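Local coordinates for 432aa long hypothetical deoxyribodipyrimidine photolyase (Sulfolobus tokodaii, PDB 2E0I), which probably repairs cyclobutane pyrimidine dimers in DNA using light, carrying two FAD molecules, one of them implicated as a light-harvesting cofactor, at residues 76-79 against 80-83. Sequence-based numbering, arbitrary orientation.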
ATOM      1  N   PHE A  76     -23.291  -0.737   6.817  1.00 21.67           N
ATOM      2  CA  PHE A  76     -22.913  -1.581   5.693  1.00 21.79           C
ATOM      3  C   PHE A  76     -23.597  -1.126   4.418  1.00 22.24           C
ATOM      4  O   PHE A  76     -24.767  -0.734   4.443  1.00 21.60           O
ATOM      5  CB  PHE A  76     -23.269  -3.044   5.985  1.00 21.07           C
ATOM      6  CG  PHE A  76     -22.888  -3.988   4.888  1.00 21.08           C
ATOM      7  CD1 PHE A  76     -21.563  -4.389   4.724  1.00 21.16           C
ATOM      8  CD2 PHE A  76     -23.848  -4.442   3.982  1.00 20.91           C
ATOM      9  CE1 PHE A  76     -21.194  -5.228   3.670  1.00 21.80           C
ATOM     10  CE2 PHE A  76     -23.494  -5.277   2.926  1.00 20.88           C
ATOM     11  CZ  PHE A  76     -22.161  -5.672   2.769  1.00 22.61           C
ATOM     12  N   GLY A  77     -22.860  -1.184   3.309  1.00 23.80           N
ATOM     13  CA  GLY A  77     -23.393  -0.786   2.016  1.00 25.65           C
ATOM     14  C   GLY A  77     -22.476   0.167   1.271  1.00 28.13           C
ATOM     15  O   GLY A  77     -21.377   0.469   1.727  1.00 28.68           O
ATOM     16  N   GLU A  78     -22.913   0.637   0.108  1.00 30.97           N
ATOM     17  CA  GLU A  78     -22.112   1.582  -0.654  1.00 32.31           C
ATOM     18  C   GLU A  78     -22.201   2.937   0.039  1.00 31.57           C
ATOM     19  O   GLU A  78     -23.289   3.424   0.328  1.00 30.83           O
ATOM     20  CB  GLU A  78     -22.630   1.673  -2.094  1.00 35.91           C
ATOM     21  CG  GLU A  78     -22.561   0.343  -2.854  1.00 40.55           C
ATOM     22  CD  GLU A  78     -22.984   0.463  -4.311  1.00 43.98           C
ATOM     23  OE1 GLU A  78     -23.187  -0.591  -4.952  1.00 45.15           O
ATOM     24  OE2 GLU A  78     -23.111   1.606  -4.816  1.00 47.67           O
ATOM     25  N   ALA A  79     -21.048   3.538   0.312  1.00 31.66           N
ATOM     26  CA  ALA A  79     -20.981   4.826   0.992  1.00 31.78           C
ATOM     27  C   ALA A  79     -22.105   5.808   0.653  1.00 32.63           C
ATOM     28  O   ALA A  79     -22.839   6.236   1.545  1.00 32.32           O
ATOM     29  CB  ALA A  79     -19.642   5.472   0.718  1.00 32.13           C
ATOM     30  N   GLU A  80     -22.232   6.174  -0.621  1.00 33.02           N
ATOM     31  CA  GLU A  80     -23.271   7.117  -1.029  1.00 34.89           C
ATOM     32  C   GLU A  80     -24.679   6.673  -0.613  1.00 34.01           C
ATOM     33  O   GLU A  80     -25.461   7.481  -0.100  1.00 34.93           O
ATOM     34  CB  GLU A  80     -23.222   7.369  -2.553  1.00 37.31           C
ATOM     35  CG  GLU A  80     -23.084   6.124  -3.425  1.00 40.16           C
ATOM     36  CD  GLU A  80     -21.636   5.729  -3.630  1.00 42.50           C
ATOM     37  OE1 GLU A  80     -20.899   5.634  -2.621  1.00 41.88           O
ATOM     38  OE2 GLU A  80     -21.233   5.516  -4.799  1.00 43.69           O
ATOM     39  N   LYS A  81     -25.004   5.400  -0.823  1.00 32.58           N
ATOM     40  CA  LYS A  81     -26.316   4.895  -0.445  1.00 32.72           C
ATOM     41  C   LYS A  81     -26.521   4.876   1.070  1.00 32.09           C
ATOM     42  O   LYS A  81     -27.622   5.119   1.544  1.00 32.76           O
ATOM     43  CB  LYS A  81     -26.530   3.500  -1.028  1.00 33.98           C
ATOM     44  CG  LYS A  81     -26.605   3.508  -2.535  1.00 35.41           C
ATOM     45  CD  LYS A  81     -26.682   2.115  -3.112  1.00 37.65           C
ATOM     46  CE  LYS A  81     -26.602   2.204  -4.626  1.00 40.31           C
ATOM     47  NZ  LYS A  81     -26.126   0.937  -5.259  1.00 43.31           N
ATOM     48  N   VAL A  82     -25.464   4.595   1.827  1.00 30.85           N
ATOM     49  CA  VAL A  82     -25.569   4.568   3.278  1.00 29.93           C
ATOM     50  C   VAL A  82     -25.907   5.942   3.818  1.00 30.64           C
ATOM     51  O   VAL A  82     -26.837   6.085   4.607  1.00 30.87           O
ATOM     52  CB  VAL A  82     -24.268   4.104   3.925  1.00 28.57           C
ATOM     53  CG1 VAL A  82     -24.332   4.314   5.438  1.00 26.58           C
ATOM     54  CG2 VAL A  82     -24.036   2.648   3.593  1.00 27.93           C
ATOM     55  N   VAL A  83     -25.141   6.945   3.401  1.00 31.51           N
ATOM     56  CA  VAL A  83     -25.365   8.328   3.830  1.00 33.24           C
ATOM     57  C   VAL A  83     -26.819   8.645   3.566  1.00 33.93           C
ATOM     58  O   VAL A  83     -27.546   9.125   4.442  1.00 33.65           O
ATOM     59  CB  VAL A  83     -24.501   9.316   3.007  1.00 33.87           C
ATOM     60  CG1 VAL A  83     -24.931  10.754   3.272  1.00 33.63           C
ATOM     61  CG2 VAL A  83     -23.032   9.121   3.349  1.00 34.07           C
TER
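The side chain of Lys81 runs alongside that of Glu78, both pointing the same way, and its end meets the carboxylate in a salt bridge whose hydrogen bond, Lys81 NZ to Glu78 OE2 at 3.1 Å, is weak. Both chains leave the backbone with CG anti to the carbonyl carbon (chi1 -61° for Glu78, -66° for Lys81) and stay extended, which brings their charged ends together. Glu78 is the N-cap residue of helix 79-86, in the link from strand 73-76 of the parallel sheet, a strand-to-helix connection of the Rossmann-like alpha/beta domain of photolyases. Val82 N donates to Glu78 O at 2.9 Å, and Val83 N to Ala79 O at 3.0 Å in a nearly straight bond (176°). Val82 points toward the loop, its CG2 methyl 3.4 Å from Glu78 O and 3.6 Å from Phe76 O. Gly77, whose backbone angles call for glycine, lies against this methyl. Glu80 OE2 sits 4.3 Å from Glu78 OE2, but Glu80 is paired with Arg38 and Lys109, and Arg38 also forms a long, weak ion pair with Glu78. An alanine here, lacking the Glu78 carboxylate, would probably leave Lys81 NZ without this mate and its chain freer to swing. The nearby cations probably offset the repulsion between the two acids, whose negative charge would also suit the positive end of the helix dipole.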